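Local coordinates for orotate phosphoribosyltransferase (Aeropyrum pernix, PDB 2YZK), which probably transfers a ribosyl phosphate group from 5-phosphoribose 1-diphosphate to orotate, giving orotidine 5'-phosphate in pyrimidine biosynthesis, at residues E151-R155 against M156-L160. Residues are numbered along the deposited sequence; the frame is centred on the assembly and turned at random.
Sequences ELLAR and MGVRL
Leu153 meets Val158 and Leu160 where helix 149-154 ends and the chain turns into strand 159-162, an outer strand of the five-stranded parallel sheet in this chain. Leu153 CB lies 3.6 Å from Val158 O and 4.0 Å from Val158 CB. From there CG turns away from the carbonyl carbon and sits beside the backbone N (chi1 -70°), and the two methyls part company. Leu153 CD1 goes to the strand, 4.0 Å from Leu160 CB and almost as near Leu160 CD1, the two side chains meeting at a slant; CD2 faces the selenium of selenomethionine Met156, with 4.2 Å between Leu153 CD2 and Met156 SE. The Met156 chain leaves its backbone with CG between N and the carbonyl carbon (chi1 65°), which brings CG over the helix end, 3.3 Å from Leu153 O. Leu153 O takes two N-H groups from opposite faces of its carbonyl plane, Met156 N at 3.0 Å and Val158 N at 2.9 Å. With the longer bond from Gly157 N to Ala154 O (3.3 Å), the Val158 bond makes a Schellman motif, in which Gly157 is the C' residue; its positive phi (65°) is one that glycine readily adopts. Outside these ten residues, Met156 rests on Ala123 and Ile126 of helix 120-131, while Val158 and Leu160 pack on Ala139 of strand 135-141. The chemistry thus divides in two: backbone N-H groups satisfy the carbonyls of Leu153 and Ala154 at the helix end, and apolar side chains centred on buried Leu153 join helix end to sheet edge within the alpha/beta core of this type I phosphoribosyltransferase.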
loop_
_atom_site.group_PDB
_atom_site.type_symbol
_atom_site.label_atom_id
_atom_site.label_comp_id
_atom_site.label_asym_id
_atom_site.label_seq_id
_atom_site.Cartn_x
_atom_site.Cartn_y
_atom_site.Cartn_z
ATOM N N GLU A 151 -22.088 11.934 -5.729
ATOM C CA GLU A 151 -23.035 12.879 -5.149
ATOM C C GLU A 151 -22.693 13.190 -3.697
ATOM O O GLU A 151 -22.767 14.344 -3.261
ATOM C CB GLU A 151 -24.459 12.315 -5.218
ATOM C CG GLU A 151 -25.048 12.193 -6.617
ATOM C CD GLU A 151 -24.296 11.223 -7.508
ATOM O OE1 GLU A 151 -23.843 10.167 -7.013
ATOM O OE2 GLU A 151 -24.173 11.515 -8.717
ATOM N N LEU A 152 -22.324 12.155 -2.946
ATOM C CA LEU A 152 -21.978 12.317 -1.545
ATOM C C LEU A 152 -20.748 13.205 -1.401
ATOM O O LEU A 152 -20.730 14.122 -0.578
ATOM C CB LEU A 152 -21.733 10.948 -0.893
ATOM C CG LEU A 152 -21.396 10.922 0.603
ATOM C CD1 LEU A 152 -21.866 9.614 1.216
ATOM C CD2 LEU A 152 -19.897 11.094 0.804
ATOM N N LEU A 153 -19.729 12.944 -2.212
ATOM C CA LEU A 153 -18.505 13.733 -2.152
ATOM C C LEU A 153 -18.732 15.163 -2.642
ATOM O O LEU A 153 -18.113 16.100 -2.145
ATOM C CB LEU A 153 -17.399 13.054 -2.969
ATOM C CG LEU A 153 -16.886 11.752 -2.345
ATOM C CD1 LEU A 153 -16.002 11.016 -3.339
ATOM C CD2 LEU A 153 -16.130 12.053 -1.057
ATOM N N ALA A 154 -19.626 15.330 -3.612
ATOM C CA ALA A 154 -19.913 16.655 -4.146
ATOM C C ALA A 154 -20.490 17.535 -3.050
ATOM O O ALA A 154 -20.257 18.745 -3.028
ATOM C CB ALA A 154 -20.896 16.556 -5.309
ATOM N N ARG A 155 -21.235 16.920 -2.138
ATOM C CA ARG A 155 -21.853 17.654 -1.040
ATOM C C ARG A 155 -20.861 18.118 0.017
ATOM O O ARG A 155 -21.215 18.900 0.898
ATOM C CB ARG A 155 -22.964 16.820 -0.391
ATOM C CG ARG A 155 -24.231 16.742 -1.236
ATOM C CD ARG A 155 -25.411 16.190 -0.447
ATOM N NE ARG A 155 -25.313 14.754 -0.196
ATOM C CZ ARG A 155 -25.390 13.821 -1.141
ATOM N NH1 ARG A 155 -25.564 14.170 -2.409
ATOM N NH2 ARG A 155 -25.301 12.538 -0.817
HETATM N N MSE A 156 -19.623 17.635 -0.056
HETATM C CA MSE A 156 -18.610 18.068 0.896
HETATM C C MSE A 156 -17.439 18.707 0.153
HETATM O O MSE A 156 -16.297 18.669 0.605
HETATM C CB MSE A 156 -18.139 16.910 1.790
HETATM C CG MSE A 156 -17.408 15.773 1.109
HETATM SE SE MSE A 156 -16.998 14.464 2.315
HETATM C CE MSE A 156 -15.468 15.108 3.011
ATOM N N GLY A 157 -17.750 19.294 -1.001
ATOM C CA GLY A 157 -16.745 19.984 -1.793
ATOM C C GLY A 157 -15.626 19.148 -2.384
ATOM O O GLY A 157 -14.486 19.605 -2.483
ATOM N N VAL A 158 -15.946 17.927 -2.791
ATOM C CA VAL A 158 -14.946 17.051 -3.390
ATOM C C VAL A 158 -15.450 16.511 -4.730
ATOM O O VAL A 158 -16.575 16.017 -4.832
ATOM C CB VAL A 158 -14.609 15.875 -2.450
ATOM C CG1 VAL A 158 -13.638 14.919 -3.142
ATOM C CG2 VAL A 158 -13.999 16.408 -1.151
ATOM N N ARG A 159 -14.616 16.634 -5.758
ATOM C CA ARG A 159 -14.958 16.166 -7.096
ATOM C C ARG A 159 -14.384 14.773 -7.314
ATOM O O ARG A 159 -13.169 14.585 -7.262
ATOM C CB ARG A 159 -14.385 17.116 -8.155
ATOM C CG ARG A 159 -14.697 16.695 -9.585
ATOM C CD ARG A 159 -13.861 17.453 -10.613
ATOM N NE ARG A 159 -12.434 17.253 -10.379
ATOM C CZ ARG A 159 -11.501 17.290 -11.327
ATOM N NH1 ARG A 159 -11.841 17.520 -12.588
ATOM N NH2 ARG A 159 -10.227 17.096 -11.011
ATOM N N LEU A 160 -15.259 13.800 -7.549
ATOM C CA LEU A 160 -14.821 12.431 -7.786
ATOM C C LEU A 160 -14.550 12.249 -9.273
ATOM O O LEU A 160 -15.368 12.631 -10.110
ATOM C CB LEU A 160 -15.902 11.433 -7.351
ATOM C CG LEU A 160 -15.631 9.950 -7.652
ATOM C CD1 LEU A 160 -14.495 9.447 -6.769
ATOM C CD2 LEU A 160 -16.890 9.126 -7.402
#